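IMC sub-compartment protein ISP3 (Toxoplasma gondii, PDB 4CHJ) adopts a pleckstrin homology fold and belongs to the inner membrane complex sub-compartment proteins critical for parasite replication, probably acting in daughter-cell formation. Local coordinates at residues Ile82-Ser94 / Ala134-Asn148. Sequence-based numbering, arbitrary orientation.
Sequences IQLDDIAAVLYGS and AQCFVSFLDDEIKKN
Val-138 sets its CG2 methyl over one face of the Tyr-92 ring, a CH-pi contact with the carbon 3.9 Å from the ring centroid and displaced toward the CG end. A chi1 of -160° turns the ring away from its own N and lets it run back along the N-terminal part of helix 134-148. At the ring's edge, near its plane, lies NE2 of Gln-135, the amide turned almost perpendicular to the ring, while the OH hydrogen-bonds the carbonyl of Pro-110. The Phe-140 ring receives Leu-84 at its edge, where CZ stands 3.9 Å from Leu-84 CD1; one face is covered by CG of Glu-144 from the next helical turn, and Phe-35 of helix 32-44 touches Phe-140 as well. Val-90 divides its methyls: CG2 meets Leu-141 CD1 at 4.0 Å and Val-138 CG1, whereas CG1 turns to Ile-145 CD1. Ile-87 crosses Ile-145 at about a right angle, CG2 lying 4.0 Å from Ile-145 CG1, and Ile-145 CD1 packs on the backbone at Ala-89 C, 3.7 Å away. The C-terminal helix caps one end of the beta barrel in the pleckstrin homology fold, and here it lies against strand 87-91, at the margin of the sheet, with 134° between the segment directions. A classic beta bulge places Ala-88 and Ala-89 both opposite Arg-116. Near the helix's C-terminal end, the Asn-148 amide ties the turn at Leu-84 to the start of the strand: ND2 donates nearly straight to Leu-84 O (2.6 Å, 169°) and less directly to Ile-87 O (3.2 Å). Both acceptors lie close to the amide plane and are met on a lone pair, which probably fixes the amide's rotation. Alongside, Glu-144 rests its carboxylate against Leu-84 CB and CD1 and forms a salt bridge through OE1 with Lys-147 NZ.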
ATOM      1  N   ILE A  82      -8.903   7.133   1.815  1.00 57.94           N
ATOM      2  CA  ILE A  82      -8.876   6.397   0.594  1.00 51.92           C
ATOM      3  C   ILE A  82      -9.926   5.334   0.724  1.00 53.92           C
ATOM      4  O   ILE A  82      -9.982   4.638   1.717  1.00 55.86           O
ATOM      5  CB  ILE A  82      -7.495   5.744   0.363  1.00 54.63           C
ATOM      6  CG1 ILE A  82      -6.372   6.763   0.608  1.00 51.19           C
ATOM      7  CG2 ILE A  82      -7.405   5.169  -1.044  1.00 60.06           C
ATOM      8  CD1 ILE A  82      -4.973   6.224   0.378  1.00 54.93           C
ATOM      9  N   GLN A  83     -10.751   5.207  -0.304  1.00 59.18           N
ATOM     10  CA  GLN A  83     -11.752   4.163  -0.350  1.00 66.19           C
ATOM     11  C   GLN A  83     -11.140   2.883  -0.878  1.00 62.09           C
ATOM     12  O   GLN A  83     -10.489   2.879  -1.910  1.00 55.04           O
ATOM     13  CB  GLN A  83     -12.915   4.584  -1.240  1.00 72.52           C
ATOM     14  CG  GLN A  83     -13.411   5.989  -0.970  1.00 82.54           C
ATOM     15  CD  GLN A  83     -14.641   6.001  -0.096  1.00 86.40           C
ATOM     16  OE1 GLN A  83     -15.672   5.436  -0.451  1.00 88.84           O
ATOM     17  NE2 GLN A  83     -14.538   6.642   1.058  1.00 91.13           N
ATOM     18  N   LEU A  84     -11.375   1.795  -0.154  1.00 57.72           N
ATOM     19  CA  LEU A  84     -10.873   0.478  -0.516  1.00 55.14           C
ATOM     20  C   LEU A  84     -11.463   0.062  -1.850  1.00 54.78           C
ATOM     21  O   LEU A  84     -10.819  -0.606  -2.653  1.00 54.57           O
ATOM     22  CB  LEU A  84     -11.194  -0.536   0.576  1.00 56.70           C
ATOM     23  CG  LEU A  84     -10.620  -0.185   1.950  1.00 56.88           C
ATOM     24  CD1 LEU A  84     -10.711  -1.367   2.898  1.00 64.85           C
ATOM     25  CD2 LEU A  84      -9.186   0.302   1.832  1.00 53.29           C
ATOM     26  N   ASP A  85     -12.696   0.490  -2.073  1.00 50.54           N
ATOM     27  CA  ASP A  85     -13.404   0.235  -3.313  1.00 53.28           C
ATOM     28  C   ASP A  85     -12.646   0.899  -4.448  1.00 56.53           C
ATOM     29  O   ASP A  85     -12.578   0.383  -5.556  1.00 60.05           O
ATOM     30  CB  ASP A  85     -14.840   0.768  -3.240  1.00 56.02           C
ATOM     31  CG  ASP A  85     -14.982   1.959  -2.307  1.00 68.72           C
ATOM     32  OD1 ASP A  85     -14.858   1.778  -1.077  1.00 71.53           O
ATOM     33  OD2 ASP A  85     -15.221   3.078  -2.804  1.00 61.97           O
ATOM     34  N   ASP A  86     -12.097   2.069  -4.156  1.00 56.55           N
ATOM     35  CA  ASP A  86     -11.350   2.848  -5.138  1.00 63.10           C
ATOM     36  C   ASP A  86     -10.102   2.170  -5.709  1.00 60.44           C
ATOM     37  O   ASP A  86      -9.771   2.372  -6.869  1.00 67.33           O
ATOM     38  CB  ASP A  86     -10.997   4.232  -4.591  1.00 64.58           C
ATOM     39  CG  ASP A  86     -10.964   5.289  -5.675  1.00 70.84           C
ATOM     40  OD1 ASP A  86     -11.539   5.051  -6.754  1.00 64.87           O
ATOM     41  OD2 ASP A  86     -10.364   6.357  -5.449  1.00 72.42           O
ATOM     42  N   ILE A  87      -9.421   1.354  -4.908  1.00 55.95           N
ATOM     43  CA  ILE A  87      -8.126   0.822  -5.313  1.00 52.27           C
ATOM     44  C   ILE A  87      -8.265   0.000  -6.580  1.00 51.40           C
ATOM     45  O   ILE A  87      -9.085  -0.901  -6.651  1.00 49.56           O
ATOM     46  CB  ILE A  87      -7.555  -0.108  -4.229  1.00 56.56           C
ATOM     47  CG1 ILE A  87      -7.748   0.496  -2.837  1.00 57.76           C
ATOM     48  CG2 ILE A  87      -6.096  -0.426  -4.506  1.00 62.84           C
ATOM     49  CD1 ILE A  87      -6.639   1.426  -2.402  1.00 60.49           C
ATOM     50  N   ALA A  88      -7.432   0.294  -7.571  1.00 51.77           N
ATOM     51  CA  ALA A  88      -7.528  -0.385  -8.856  1.00 50.41           C
ATOM     52  C   ALA A  88      -6.339  -1.278  -9.180  1.00 51.08           C
ATOM     53  O   ALA A  88      -6.476  -2.270  -9.888  1.00 49.49           O
ATOM     54  CB  ALA A  88      -7.736   0.634  -9.964  1.00 52.23           C
ATOM     55  N   ALA A  89      -5.169  -0.918  -8.670  1.00 50.65           N
ATOM     56  CA  ALA A  89      -3.966  -1.678  -8.961  1.00 51.01           C
ATOM     57  C   ALA A  89      -2.939  -1.604  -7.846  1.00 48.46           C
ATOM     58  O   ALA A  89      -2.909  -0.653  -7.076  1.00 49.59           O
ATOM     59  CB  ALA A  89      -3.353  -1.211 -10.270  1.00 51.99           C
ATOM     60  N   VAL A  90      -2.089  -2.618  -7.789  1.00 54.14           N
ATOM     61  CA  VAL A  90      -0.973  -2.654  -6.873  1.00 51.28           C
ATOM     62  C   VAL A  90       0.282  -2.827  -7.704  1.00 47.37           C
ATOM     63  O   VAL A  90       0.330  -3.667  -8.589  1.00 45.66           O
ATOM     64  CB  VAL A  90      -1.114  -3.807  -5.868  1.00 54.60           C
ATOM     65  CG1 VAL A  90      -1.230  -5.131  -6.593  1.00 57.64           C
ATOM     66  CG2 VAL A  90       0.049  -3.820  -4.897  1.00 52.05           C
ATOM     67  N   LEU A  91       1.292  -2.006  -7.461  1.00 47.51           N
ATOM     68  CA  LEU A  91       2.516  -2.142  -8.227  1.00 49.62           C
ATOM     69  C   LEU A  91       3.649  -2.614  -7.342  1.00 48.88           C
ATOM     70  O   LEU A  91       4.108  -1.891  -6.474  1.00 43.27           O
ATOM     71  CB  LEU A  91       2.861  -0.819  -8.892  1.00 50.07           C
ATOM     72  CG  LEU A  91       1.660  -0.184  -9.582  1.00 53.49           C
ATOM     73  CD1 LEU A  91       1.779   1.323  -9.618  1.00 54.07           C
ATOM     74  CD2 LEU A  91       1.480  -0.748 -10.976  1.00 55.52           C
ATOM     75  N   TYR A  92       4.086  -3.844  -7.577  1.00 44.08           N
ATOM     76  CA  TYR A  92       5.125  -4.451  -6.769  1.00 47.47           C
ATOM     77  C   TYR A  92       5.901  -5.539  -7.497  1.00 49.87           C
ATOM     78  O   TYR A  92       5.751  -6.710  -7.193  1.00 49.63           O
ATOM     79  CB  TYR A  92       4.515  -5.010  -5.491  1.00 48.07           C
ATOM     80  CG  TYR A  92       5.512  -5.223  -4.396  1.00 50.44           C
ATOM     81  CD1 TYR A  92       5.974  -4.165  -3.640  1.00 47.79           C
ATOM     82  CD2 TYR A  92       5.998  -6.485  -4.119  1.00 54.14           C
ATOM     83  CE1 TYR A  92       6.892  -4.355  -2.635  1.00 49.69           C
ATOM     84  CE2 TYR A  92       6.918  -6.685  -3.113  1.00 58.83           C
ATOM     85  CZ  TYR A  92       7.360  -5.615  -2.378  1.00 55.23           C
ATOM     86  OH  TYR A  92       8.271  -5.809  -1.383  1.00 48.70           O
ATOM     87  N   GLY A  93       6.730  -5.159  -8.453  1.00 51.64           N
ATOM     88  CA  GLY A  93       7.578  -6.117  -9.131  1.00 53.09           C
ATOM     89  C   GLY A  93       6.926  -6.898 -10.255  1.00 54.89           C
ATOM     90  O   GLY A  93       5.758  -6.716 -10.561  1.00 45.44           O
ATOM     91  N   SER A  94       7.705  -7.792 -10.853  1.00 53.86           N
ATOM     92  CA  SER A  94       7.271  -8.583 -12.011  1.00 67.85           C
ATOM     93  C   SER A  94       7.253 -10.062 -11.651  1.00 62.35           C
ATOM     94  O   SER A  94       7.281 -10.401 -10.482  1.00 70.93           O
ATOM     95  CB  SER A  94       8.223  -8.359 -13.203  1.00 65.33           C
ATOM     96  OG  SER A  94       7.922  -7.156 -13.891  1.00 66.70           O
ATOM     97  N   ALA A 134       5.535  -4.545   3.955  1.00 50.90           N
ATOM     98  CA  ALA A 134       5.249  -4.072   2.606  1.00 48.59           C
ATOM     99  C   ALA A 134       4.511  -5.168   1.878  1.00 49.18           C
ATOM    100  O   ALA A 134       3.511  -4.929   1.221  1.00 51.55           O
ATOM    101  CB  ALA A 134       6.539  -3.732   1.884  1.00 41.44           C
ATOM    102  N   GLN A 135       4.978  -6.393   2.064  1.00 49.89           N
ATOM    103  CA  GLN A 135       4.385  -7.540   1.405  1.00 52.76           C
ATOM    104  C   GLN A 135       2.999  -7.865   1.954  1.00 50.34           C
ATOM    105  O   GLN A 135       2.138  -8.326   1.208  1.00 53.92           O
ATOM    106  CB  GLN A 135       5.319  -8.738   1.504  1.00 63.05           C
ATOM    107  CG  GLN A 135       6.676  -8.457   0.876  1.00 64.86           C
ATOM    108  CD  GLN A 135       7.493  -9.703   0.626  1.00 68.80           C
ATOM    109  OE1 GLN A 135       7.318 -10.725   1.288  1.00 69.30           O
ATOM    110  NE2 GLN A 135       8.431  -9.606  -0.307  1.00 67.91           N
ATOM    111  N   CYS A 136       2.750  -7.525   3.213  1.00 49.90           N
ATOM    112  CA  CYS A 136       1.396  -7.593   3.773  1.00 50.18           C
ATOM    113  C   CYS A 136       0.460  -6.568   3.171  1.00 48.71           C
ATOM    114  O   CYS A 136      -0.728  -6.841   2.955  1.00 50.74           O
ATOM    115  CB  CYS A 136       1.425  -7.398   5.289  1.00 51.31           C
ATOM    116  SG  CYS A 136       2.178  -8.784   6.163  1.00 54.50           S
ATOM    117  N   PHE A 137       0.954  -5.353   2.969  1.00 46.70           N
ATOM    118  CA  PHE A 137       0.108  -4.309   2.421  1.00 40.72           C
ATOM    119  C   PHE A 137      -0.233  -4.707   0.995  1.00 36.94           C
ATOM    120  O   PHE A 137      -1.394  -4.640   0.571  1.00 38.89           O
ATOM    121  CB  PHE A 137       0.831  -2.988   2.492  1.00 45.21           C
ATOM    122  CG  PHE A 137       0.044  -1.843   1.977  1.00 46.66           C
ATOM    123  CD1 PHE A 137      -1.100  -1.438   2.608  1.00 48.61           C
ATOM    124  CD2 PHE A 137       0.470  -1.146   0.850  1.00 51.71           C
ATOM    125  CE1 PHE A 137      -1.833  -0.379   2.118  1.00 50.07           C
ATOM    126  CE2 PHE A 137      -0.250  -0.072   0.372  1.00 48.09           C
ATOM    127  CZ  PHE A 137      -1.395   0.315   1.012  1.00 46.14           C
ATOM    128  N   VAL A 138       0.740  -5.295   0.310  1.00 36.59           N
ATOM    129  CA  VAL A 138       0.500  -5.827  -1.027  1.00 44.49           C
ATOM    130  C   VAL A 138      -0.659  -6.873  -1.035  1.00 47.74           C
ATOM    131  O   VAL A 138      -1.568  -6.823  -1.889  1.00 51.45           O
ATOM    132  CB  VAL A 138       1.802  -6.411  -1.656  1.00 48.17           C
ATOM    133  CG1 VAL A 138       1.501  -7.133  -2.965  1.00 49.26           C
ATOM    134  CG2 VAL A 138       2.815  -5.309  -1.938  1.00 51.99           C
ATOM    135  N   SER A 139      -0.656  -7.774  -0.063  1.00 52.69           N
ATOM    136  CA  SER A 139      -1.678  -8.823   0.008  1.00 53.10           C
ATOM    137  C   SER A 139      -3.011  -8.241   0.397  1.00 45.82           C
ATOM    138  O   SER A 139      -4.040  -8.644  -0.126  1.00 52.66           O
ATOM    139  CB  SER A 139      -1.269  -9.897   0.998  1.00 54.04           C
ATOM    140  OG  SER A 139      -0.257 -10.699   0.427  1.00 66.96           O
ATOM    141  N   PHE A 140      -2.994  -7.268   1.298  1.00 42.73           N
ATOM    142  CA  PHE A 140      -4.224  -6.607   1.690  1.00 45.44           C
ATOM    143  C   PHE A 140      -4.837  -5.895   0.490  1.00 51.09           C
ATOM    144  O   PHE A 140      -6.037  -5.978   0.254  1.00 63.01           O
ATOM    145  CB  PHE A 140      -3.941  -5.612   2.816  1.00 44.47           C
ATOM    146  CG  PHE A 140      -5.031  -4.609   3.029  1.00 50.34           C
ATOM    147  CD1 PHE A 140      -6.288  -5.011   3.430  1.00 49.24           C
ATOM    148  CD2 PHE A 140      -4.799  -3.264   2.820  1.00 58.86           C
ATOM    149  CE1 PHE A 140      -7.295  -4.090   3.624  1.00 55.79           C
ATOM    150  CE2 PHE A 140      -5.800  -2.335   3.013  1.00 60.13           C
ATOM    151  CZ  PHE A 140      -7.051  -2.750   3.415  1.00 60.55           C
ATOM    152  N   LEU A 141      -3.995  -5.216  -0.280  1.00 56.43           N
ATOM    153  CA  LEU A 141      -4.441  -4.503  -1.468  1.00 52.22           C
ATOM    154  C   LEU A 141      -4.997  -5.474  -2.492  1.00 48.49           C
ATOM    155  O   LEU A 141      -5.983  -5.188  -3.159  1.00 56.99           O
ATOM    156  CB  LEU A 141      -3.299  -3.689  -2.076  1.00 48.94           C
ATOM    157  CG  LEU A 141      -2.900  -2.418  -1.332  1.00 50.23           C
ATOM    158  CD1 LEU A 141      -1.923  -1.600  -2.156  1.00 50.52           C
ATOM    159  CD2 LEU A 141      -4.128  -1.596  -0.981  1.00 47.32           C
ATOM    160  N   ASP A 142      -4.351  -6.623  -2.617  1.00 48.92           N
ATOM    161  CA  ASP A 142      -4.762  -7.620  -3.586  1.00 56.57           C
ATOM    162  C   ASP A 142      -6.170  -8.110  -3.294  1.00 59.95           C
ATOM    163  O   ASP A 142      -6.971  -8.281  -4.206  1.00 59.15           O
ATOM    164  CB  ASP A 142      -3.799  -8.801  -3.558  1.00 67.08           C
ATOM    165  CG  ASP A 142      -3.214  -9.102  -4.913  1.00 81.64           C
ATOM    166  OD1 ASP A 142      -3.986  -9.453  -5.828  1.00 86.95           O
ATOM    167  OD2 ASP A 142      -1.980  -8.991  -5.064  1.00 85.15           O
ATOM    168  N   ASP A 143      -6.473  -8.329  -2.021  1.00 53.86           N
ATOM    169  CA  ASP A 143      -7.799  -8.782  -1.632  1.00 54.50           C
ATOM    170  C   ASP A 143      -8.865  -7.751  -1.967  1.00 54.59           C
ATOM    171  O   ASP A 143      -9.939  -8.095  -2.448  1.00 59.09           O
ATOM    172  CB  ASP A 143      -7.838  -9.096  -0.138  1.00 54.47           C
ATOM    173  CG  ASP A 143      -6.954 -10.260   0.230  1.00 57.55           C
ATOM    174  OD1 ASP A 143      -6.707 -11.117  -0.638  1.00 69.82           O
ATOM    175  OD2 ASP A 143      -6.504 -10.319   1.390  1.00 70.78           O
ATOM    176  N   GLU A 144      -8.558  -6.486  -1.716  1.00 57.35           N
ATOM    177  CA  GLU A 144      -9.508  -5.402  -1.951  1.00 58.90           C
ATOM    178  C   GLU A 144      -9.800  -5.260  -3.418  1.00 53.06           C
ATOM    179  O   GLU A 144     -10.934  -5.076  -3.813  1.00 58.51           O
ATOM    180  CB  GLU A 144      -8.947  -4.098  -1.416  1.00 60.07           C
ATOM    181  CG  GLU A 144      -8.791  -4.117   0.087  1.00 68.66           C
ATOM    182  CD  GLU A 144     -10.102  -4.444   0.799  1.00 72.40           C
ATOM    183  OE1 GLU A 144     -11.179  -4.109   0.240  1.00 62.34           O
ATOM    184  OE2 GLU A 144     -10.053  -5.028   1.919  1.00 67.55           O
ATOM    185  N   ILE A 145      -8.766  -5.418  -4.223  1.00 54.42           N
ATOM    186  CA  ILE A 145      -8.876  -5.307  -5.671  1.00 62.81           C
ATOM    187  C   ILE A 145      -9.736  -6.421  -6.275  1.00 67.05           C
ATOM    188  O   ILE A 145     -10.561  -6.170  -7.145  1.00 69.62           O
ATOM    189  CB  ILE A 145      -7.482  -5.347  -6.307  1.00 56.42           C
ATOM    190  CG1 ILE A 145      -6.763  -4.035  -6.020  1.00 54.35           C
ATOM    191  CG2 ILE A 145      -7.572  -5.603  -7.810  1.00 53.24           C
ATOM    192  CD1 ILE A 145      -5.286  -4.085  -6.306  1.00 51.51           C
ATOM    193  N   LYS A 146      -9.510  -7.651  -5.821  1.00 73.78           N
ATOM    194  CA  LYS A 146     -10.317  -8.788  -6.232  1.00 74.80           C
ATOM    195  C   LYS A 146     -11.777  -8.552  -5.873  1.00 73.89           C
ATOM    196  O   LYS A 146     -12.652  -8.654  -6.733  1.00 72.96           O
ATOM    197  CB  LYS A 146      -9.802 -10.068  -5.575  1.00 82.11           C
ATOM    198  CG  LYS A 146      -8.562 -10.640  -6.256  1.00 98.07           C
ATOM    199  CD  LYS A 146      -7.664 -11.439  -5.304  1.00114.34           C
ATOM    200  CE  LYS A 146      -8.182 -12.858  -5.057  1.00115.27           C
ATOM    201  NZ  LYS A 146      -7.087 -13.830  -4.762  1.00109.56           N
ATOM    202  N   LYS A 147     -12.027  -8.222  -4.607  1.00 64.30           N
ATOM    203  CA  LYS A 147     -13.357  -7.791  -4.160  1.00 72.91           C
ATOM    204  C   LYS A 147     -13.967  -6.794  -5.123  1.00 75.12           C
ATOM    205  O   LYS A 147     -15.089  -6.978  -5.592  1.00 97.43           O
ATOM    206  CB  LYS A 147     -13.261  -7.113  -2.800  1.00 70.05           C
ATOM    207  CG  LYS A 147     -13.760  -7.946  -1.653  1.00 72.72           C
ATOM    208  CD  LYS A 147     -14.050  -7.078  -0.442  1.00 74.91           C
ATOM    209  CE  LYS A 147     -12.828  -6.964   0.452  1.00 77.62           C
ATOM    210  NZ  LYS A 147     -12.880  -5.732   1.290  1.00 87.87           N
ATOM    211  N   ASN A 148     -13.228  -5.723  -5.396  1.00 75.52           N
ATOM    212  CA  ASN A 148     -13.730  -4.589  -6.163  1.00 73.24           C
ATOM    213  C   ASN A 148     -14.122  -4.990  -7.570  1.00 78.75           C
ATOM    214  O   ASN A 148     -15.120  -4.521  -8.111  1.00 81.54           O
ATOM    215  CB  ASN A 148     -12.683  -3.481  -6.218  1.00 72.80           C
ATOM    216  CG  ASN A 148     -12.405  -2.875  -4.861  1.00 67.99           C
ATOM    217  OD1 ASN A 148     -13.088  -3.172  -3.886  1.00 73.91           O
ATOM    218  ND2 ASN A 148     -11.398  -2.020  -4.792  1.00 71.72           N
TER